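PDB 3QV2: 5-cytosine DNA methyltransferase, which probably transfers a methyl group from S-adenosyl-L-methionine to carbon 5 of cytosine in tRNA or DNA, as a Dnmt2-type member of the C5-methyltransferase family. Local coordinates for residues I126-P132 with T171-A177; E185-E191 with Q316-Y320. All blocks are in the same frame, centred on the assembly; numbering follows the deposited sequence.

Interaction 1 (I126-P132 with T171-A177); sequences IFIENVP and TRYYVMA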
loop_
_atom_site.group_PDB
_atom_site.type_symbol
_atom_site.label_atom_id
_atom_site.label_comp_id
_atom_site.label_asym_id
_atom_site.label_seq_id
_atom_site.Cartn_x
_atom_site.Cartn_y
_atom_site.Cartn_z
ATOM N N ILE A 126 -10.219 10.558 8.218
ATOM C CA ILE A 126 -10.300 9.289 7.505
ATOM C C ILE A 126 -9.336 9.283 6.326
ATOM O O ILE A 126 -9.261 10.251 5.567
ATOM C CB ILE A 126 -11.716 9.020 6.972
ATOM C CG1 ILE A 126 -12.742 9.079 8.103
ATOM C CG2 ILE A 126 -11.771 7.671 6.267
ATOM C CD1 ILE A 126 -14.151 8.782 7.649
ATOM N N PHE A 127 -8.602 8.187 6.174
ATOM C CA PHE A 127 -7.688 8.036 5.052
ATOM C C PHE A 127 -7.939 6.713 4.338
ATOM O O PHE A 127 -7.888 5.646 4.950
ATOM C CB PHE A 127 -6.234 8.117 5.522
ATOM C CG PHE A 127 -5.237 8.173 4.401
ATOM C CD1 PHE A 127 -4.731 9.387 3.967
ATOM C CD2 PHE A 127 -4.810 7.014 3.778
ATOM C CE1 PHE A 127 -3.814 9.443 2.935
ATOM C CE2 PHE A 127 -3.895 7.063 2.745
ATOM C CZ PHE A 127 -3.396 8.279 2.323
ATOM N N ILE A 128 -8.220 6.790 3.042
ATOM C CA ILE A 128 -8.471 5.597 2.247
ATOM C C ILE A 128 -7.435 5.453 1.143
ATOM O O ILE A 128 -7.056 6.432 0.502
ATOM C CB ILE A 128 -9.872 5.625 1.612
ATOM C CG1 ILE A 128 -10.919 6.042 2.646
ATOM C CG2 ILE A 128 -10.213 4.268 1.013
ATOM C CD1 ILE A 128 -12.323 6.146 2.088
ATOM N N GLU A 129 -6.976 4.226 0.926
ATOM C CA GLU A 129 -6.022 3.948 -0.139
ATOM C C GLU A 129 -6.526 2.790 -0.992
ATOM O O GLU A 129 -7.018 1.792 -0.468
ATOM C CB GLU A 129 -4.640 3.634 0.444
ATOM C CG GLU A 129 -3.527 3.503 -0.589
ATOM C CD GLU A 129 -3.488 2.138 -1.249
ATOM O OE1 GLU A 129 -4.141 1.206 -0.734
ATOM O OE2 GLU A 129 -2.802 1.995 -2.282
ATOM N N ASN A 130 -6.407 2.931 -2.307
ATOM C CA ASN A 130 -6.866 1.897 -3.227
ATOM C C ASN A 130 -6.287 2.093 -4.623
ATOM O O ASN A 130 -5.409 2.932 -4.827
ATOM C CB ASN A 130 -8.395 1.880 -3.290
ATOM C CG ASN A 130 -8.960 0.477 -3.412
ATOM O OD1 ASN A 130 -9.101 -0.058 -4.512
ATOM N ND2 ASN A 130 -9.286 -0.127 -2.276
ATOM N N VAL A 131 -6.778 1.311 -5.580
ATOM C CA VAL A 131 -6.355 1.442 -6.969
ATOM C C VAL A 131 -7.144 2.548 -7.665
ATOM O O VAL A 131 -8.261 2.866 -7.255
ATOM C CB VAL A 131 -6.522 0.114 -7.737
ATOM C CG1 VAL A 131 -5.562 -0.932 -7.194
ATOM C CG2 VAL A 131 -7.956 -0.376 -7.644
ATOM N N PRO A 132 -6.559 3.143 -8.717
ATOM C CA PRO A 132 -7.164 4.260 -9.449
ATOM C C PRO A 132 -8.639 4.047 -9.790
ATOM O O PRO A 132 -9.446 4.955 -9.589
ATOM C CB PRO A 132 -6.328 4.321 -10.729
ATOM C CG PRO A 132 -4.983 3.850 -10.296
ATOM C CD PRO A 132 -5.233 2.789 -9.256
ATOM N N THR A 171 1.056 3.753 -9.149
ATOM C CA THR A 171 -0.056 4.690 -9.213
ATOM C C THR A 171 -1.237 4.204 -8.381
ATOM O O THR A 171 -1.804 3.144 -8.647
ATOM C CB THR A 171 -0.514 4.910 -10.665
ATOM O OG1 THR A 171 0.600 5.338 -11.459
ATOM C CG2 THR A 171 -1.613 5.957 -10.726
ATOM N N ARG A 172 -1.603 4.984 -7.370
ATOM C CA ARG A 172 -2.710 4.627 -6.491
ATOM C C ARG A 172 -3.652 5.801 -6.240
ATOM O O ARG A 172 -3.310 6.958 -6.487
ATOM C CB ARG A 172 -2.188 4.082 -5.160
ATOM C CG ARG A 172 -1.530 2.713 -5.257
ATOM C CD ARG A 172 -2.524 1.651 -5.703
ATOM N NE ARG A 172 -1.980 0.302 -5.571
ATOM C CZ ARG A 172 -1.358 -0.352 -6.545
ATOM N NH1 ARG A 172 -0.895 -1.577 -6.332
ATOM N NH2 ARG A 172 -1.201 0.214 -7.733
ATOM N N TYR A 173 -4.844 5.485 -5.748
ATOM C CA TYR A 173 -5.853 6.490 -5.451
ATOM C C TYR A 173 -5.926 6.709 -3.946
ATOM O O TYR A 173 -5.932 5.750 -3.171
ATOM C CB TYR A 173 -7.208 6.042 -6.000
ATOM C CG TYR A 173 -8.346 7.006 -5.749
ATOM C CD1 TYR A 173 -8.258 8.335 -6.141
ATOM C CD2 TYR A 173 -9.517 6.578 -5.143
ATOM C CE1 TYR A 173 -9.302 9.215 -5.920
ATOM C CE2 TYR A 173 -10.567 7.448 -4.920
ATOM C CZ TYR A 173 -10.454 8.764 -5.310
ATOM O OH TYR A 173 -11.496 9.633 -5.091
ATOM N N TYR A 174 -5.972 7.973 -3.536
ATOM C CA TYR A 174 -5.973 8.318 -2.118
ATOM C C TYR A 174 -7.117 9.257 -1.750
ATOM O O TYR A 174 -7.315 10.289 -2.390
ATOM C CB TYR A 174 -4.642 8.963 -1.727
ATOM C CG TYR A 174 -3.432 8.108 -2.026
ATOM C CD1 TYR A 174 -3.004 7.141 -1.128
ATOM C CD2 TYR A 174 -2.715 8.270 -3.204
ATOM C CE1 TYR A 174 -1.898 6.359 -1.393
ATOM C CE2 TYR A 174 -1.606 7.492 -3.480
ATOM C CZ TYR A 174 -1.202 6.538 -2.569
ATOM O OH TYR A 174 -0.102 5.758 -2.831
ATOM N N VAL A 175 -7.862 8.897 -0.709
ATOM C CA VAL A 175 -8.959 9.729 -0.235
ATOM C C VAL A 175 -8.653 10.285 1.151
ATOM O O VAL A 175 -8.315 9.540 2.068
ATOM C CB VAL A 175 -10.284 8.947 -0.180
ATOM C CG1 VAL A 175 -11.399 9.838 0.337
ATOM C CG2 VAL A 175 -10.632 8.398 -1.554
ATOM N N MET A 176 -8.771 11.600 1.291
ATOM C CA MET A 176 -8.533 12.267 2.564
ATOM C C MET A 176 -9.788 12.992 3.028
ATOM O O MET A 176 -10.178 14.010 2.456
ATOM C CB MET A 176 -7.367 13.247 2.440
ATOM C CG MET A 176 -6.024 12.577 2.211
ATOM S SD MET A 176 -4.888 13.620 1.278
ATOM C CE MET A 176 -5.681 13.609 -0.328
ATOM N N ALA A 177 -10.422 12.458 4.067
ATOM C CA ALA A 177 -11.669 13.017 4.569
ATOM C C ALA A 177 -11.545 13.434 6.028
ATOM O O ALA A 177 -10.896 12.758 6.824
ATOM C CB ALA A 177 -12.802 12.016 4.397
HETATM O O HOH W 1 -0.823 0.165 -2.770
HETATM O O HOH W 2 0.363 3.286 -1.744
#

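Interaction 2 (E185-E191 with Q316-Y320); sequences EIQLHQE and QLMEY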
loop_
_atom_site.group_PDB
_atom_site.type_symbol
_atom_site.label_atom_id
_atom_site.label_comp_id
_atom_site.label_asym_id
_atom_site.label_seq_id
_atom_site.Cartn_x
_atom_site.Cartn_y
_atom_site.Cartn_z
ATOM N N GLU A 185 -3.752 24.407 0.090
ATOM C CA GLU A 185 -3.660 23.539 -1.077
ATOM C C GLU A 185 -2.779 22.351 -0.734
ATOM O O GLU A 185 -1.771 22.501 -0.047
ATOM C CB GLU A 185 -3.051 24.284 -2.267
ATOM C CG GLU A 185 -3.867 25.456 -2.774
ATOM C CD GLU A 185 -3.342 25.994 -4.094
ATOM O OE1 GLU A 185 -3.167 27.226 -4.210
ATOM O OE2 GLU A 185 -3.105 25.184 -5.017
ATOM N N ILE A 186 -3.160 21.169 -1.206
ATOM C CA ILE A 186 -2.318 19.996 -1.030
ATOM C C ILE A 186 -0.978 20.244 -1.707
ATOM O O ILE A 186 -0.905 20.951 -2.712
ATOM C CB ILE A 186 -2.963 18.728 -1.621
ATOM C CG1 ILE A 186 -2.177 17.486 -1.197
ATOM C CG2 ILE A 186 -3.040 18.823 -3.139
ATOM C CD1 ILE A 186 -2.833 16.187 -1.596
ATOM N N GLN A 187 0.085 19.675 -1.152
ATOM C CA GLN A 187 1.412 19.875 -1.716
ATOM C C GLN A 187 2.268 18.618 -1.625
ATOM O O GLN A 187 2.263 17.918 -0.612
ATOM C CB GLN A 187 2.118 21.042 -1.021
ATOM C CG GLN A 187 2.417 20.806 0.450
ATOM C CD GLN A 187 3.043 22.015 1.117
ATOM O OE1 GLN A 187 3.585 21.921 2.218
ATOM N NE2 GLN A 187 2.970 23.160 0.449
ATOM N N LEU A 188 2.997 18.337 -2.698
ATOM C CA LEU A 188 3.948 17.236 -2.709
ATOM C C LEU A 188 5.365 17.796 -2.713
ATOM O O LEU A 188 5.658 18.760 -3.422
ATOM C CB LEU A 188 3.732 16.349 -3.937
ATOM C CG LEU A 188 2.344 15.726 -4.106
ATOM C CD1 LEU A 188 2.225 15.034 -5.454
ATOM C CD2 LEU A 188 2.040 14.756 -2.973
ATOM N N HIS A 189 6.238 17.196 -1.912
ATOM C CA HIS A 189 7.636 17.602 -1.871
ATOM C C HIS A 189 8.503 16.474 -2.412
ATOM O O HIS A 189 8.176 15.299 -2.246
ATOM C CB HIS A 189 8.059 17.941 -0.442
ATOM C CG HIS A 189 7.053 18.757 0.309
ATOM N ND1 HIS A 189 6.359 18.265 1.394
ATOM C CD2 HIS A 189 6.618 20.025 0.129
ATOM C CE1 HIS A 189 5.544 19.197 1.852
ATOM N NE2 HIS A 189 5.680 20.276 1.102
ATOM N N GLN A 190 9.605 16.830 -3.063
ATOM C CA GLN A 190 10.522 15.823 -3.576
ATOM C C GLN A 190 11.329 15.203 -2.444
ATOM O O GLN A 190 11.962 15.906 -1.657
ATOM C CB GLN A 190 11.446 16.416 -4.638
ATOM C CG GLN A 190 10.722 16.826 -5.908
ATOM C CD GLN A 190 9.865 15.708 -6.469
ATOM O OE1 GLN A 190 10.376 14.669 -6.886
ATOM N NE2 GLN A 190 8.553 15.914 -6.476
ATOM N N GLU A 191 11.293 13.878 -2.361
ATOM C CA GLU A 191 12.033 13.159 -1.336
ATOM C C GLU A 191 13.532 13.268 -1.589
ATOM O O GLU A 191 13.963 13.432 -2.731
ATOM C CB GLU A 191 11.609 11.691 -1.311
ATOM C CG GLU A 191 11.664 11.063 0.067
ATOM C CD GLU A 191 10.733 11.748 1.048
ATOM O OE1 GLU A 191 9.505 11.735 0.816
ATOM O OE2 GLU A 191 11.230 12.309 2.047
ATOM N N GLN A 316 3.264 11.781 3.117
ATOM C CA GLN A 316 3.044 13.164 2.709
ATOM C C GLN A 316 1.562 13.525 2.685
ATOM O O GLN A 316 1.180 14.629 3.071
ATOM C CB GLN A 316 3.675 13.437 1.341
ATOM C CG GLN A 316 5.191 13.364 1.334
ATOM C CD GLN A 316 5.798 14.032 0.117
ATOM O OE1 GLN A 316 5.157 14.854 -0.537
ATOM N NE2 GLN A 316 7.041 13.682 -0.193
ATOM N N LEU A 317 0.732 12.592 2.233
ATOM C CA LEU A 317 -0.703 12.836 2.131
ATOM C C LEU A 317 -1.366 12.898 3.504
ATOM O O LEU A 317 -2.318 13.651 3.709
ATOM C CB LEU A 317 -1.369 11.769 1.260
ATOM C CG LEU A 317 -0.831 11.690 -0.171
ATOM C CD1 LEU A 317 -1.567 10.627 -0.962
ATOM C CD2 LEU A 317 -0.943 13.045 -0.856
ATOM N N MET A 318 -0.862 12.104 4.443
ATOM C CA MET A 318 -1.378 12.123 5.805
ATOM C C MET A 318 -1.046 13.444 6.489
ATOM O O MET A 318 -1.868 14.000 7.215
ATOM C CB MET A 318 -0.822 10.952 6.615
ATOM C CG MET A 318 -1.431 9.604 6.264
ATOM S SD MET A 318 -0.840 8.291 7.349
ATOM C CE MET A 318 -1.907 6.935 6.864
ATOM N N GLU A 319 0.165 13.939 6.252
ATOM C CA GLU A 319 0.583 15.224 6.795
ATOM C C GLU A 319 -0.382 16.319 6.348
ATOM O O GLU A 319 -0.642 17.273 7.083
ATOM C CB GLU A 319 2.010 15.553 6.356
ATOM C CG GLU A 319 3.062 14.620 6.940
ATOM C CD GLU A 319 4.402 14.734 6.239
ATOM O OE1 GLU A 319 4.509 15.523 5.277
ATOM O OE2 GLU A 319 5.347 14.030 6.650
ATOM N N TYR A 320 -0.918 16.166 5.142
ATOM C CA TYR A 320 -1.920 17.089 4.627
ATOM C C TYR A 320 -3.253 16.878 5.338
ATOM O O TYR A 320 -3.856 17.826 5.840
ATOM C CB TYR A 320 -2.087 16.904 3.119
ATOM C CG TYR A 320 -3.156 17.775 2.502
ATOM C CD1 TYR A 320 -2.990 19.151 2.409
ATOM C CD2 TYR A 320 -4.326 17.222 2.001
ATOM C CE1 TYR A 320 -3.964 19.951 1.843
ATOM C CE2 TYR A 320 -5.305 18.013 1.431
ATOM C CZ TYR A 320 -5.117 19.377 1.354
ATOM O OH TYR A 320 -6.090 20.169 0.786
HETATM O O HOH W 3 1.731 17.117 2.417
#

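Interaction 1 (I126-P132 with T171-A177)
Ile126, Ile128 and Asn130 pair with Ala177, Val175 and Tyr173 through six backbone hydrogen bonds, two to each antiparallel hydrogen-bonded pair, the shortest being 2.7 Å from Ile126 N to Ala177 O. On the face of Ile128, its CB lies beside Val175 CB at 3.8 Å, the two side chains pointing the same way. On the other face, Phe127 CZ meets Tyr174 CD1 at 3.7 Å, while Met176 CG lies beside CD1 and CE1 of the phenyl ring. Glu129 CG, anti to the backbone N (chi1 -173°), runs alongside the Tyr174 ring, 3.4 Å from CE1; a bend at chi2 then turns the carboxylate toward Arg172. The salt bridge from OE2 to Arg172 NE is long, 3.8 Å, and a water supplements it, donating to OE2 at 2.7 Å and accepting weakly from NE. Arg172 NH2 also donates to Thr171 O, which should limit rotation of the guanidinium, and Val131 CG1 lies over one of its faces. The Glu129 side chain is about 5 Å from bound S-adenosyl-L-homocysteine, and the side chains of Asn130 and Cys86, the predicted catalytic cysteine, are about 4 Å apart. In the six-stranded sheet, strand 79-82 flanks 125-130, strand 153-159 flanks 172-178, and helix 311-321 packs on Phe127 and Tyr174.

Interaction 2 (E185-E191 with Q316-Y320)
Gln316 sets CG beside its own backbone N (chi1 -67°) and runs extended from there, which carries its amide off the helix to the backbone of His189. Tyr320, with CG anti to the backbone N (chi1 177°), instead lays its ring against Ile186. The Gln316 amide uses both its ends: OE1 accepts from His189 N at 2.9 Å, and NE2 donates to His189 O at 2.8 Å, with that oxygen close to the amide plane. The first bond is fairly straight, 167° at the hydrogen, and the second nearly as straight, so one side chain satisfies the N-H and the C=O of a single loop residue and fixes the amide's rotation. NE2 also donates to Glu191 OE1, a longer bond of 3.3 Å that reaches the oxygen from above the carboxylate plane.

The helix is 311-321, near the C-terminal end of the Rossmann-like methyltransferase fold; the irregular segment 185-191, which follows strand 172-178, runs alongside it, roughly antiparallel. Ile186 lies over one face of the Tyr320 ring in a CH-pi contact, CB standing 3.7 Å above the centroid. Farther along the same side chain, CD1 touches Leu317 CD2, which Leu188 CD2 approaches from its own position in the loop at 4.0 Å. A water donates to both Gln187 O and Gln316 O, bridging loop and helix backbones. The Tyr320 hydroxyl is hydrogen-bonded to Asn184 O, just before the loop segment, and its ring stacks with that of Phe182.

Overall arrangement
From the N terminus, strand 125-130 is the first of the contacting segments, after strands 11-16, 36-41 and 79-82; helix 138-149 and strand 153-159 follow before strand 172-178 returns beside it, so interaction 1 closes a 38-residue loop. Segment 185-191 follows shortly, and a longer excursion of 124 residues leads to helix 311-321, where interaction 2 closes. The two loops lie in series, neither nested nor crossed. Their centres are 14 Å apart, yet they touch: Leu317 CD1 lies 3.3 Å from Tyr174 CG, and Met176 SD 3.7 Å from Tyr320 CD2. Helix 311-321 packs on the central sheet, and the 185-191 loop runs along its flank, also reaching the sheet at Met176.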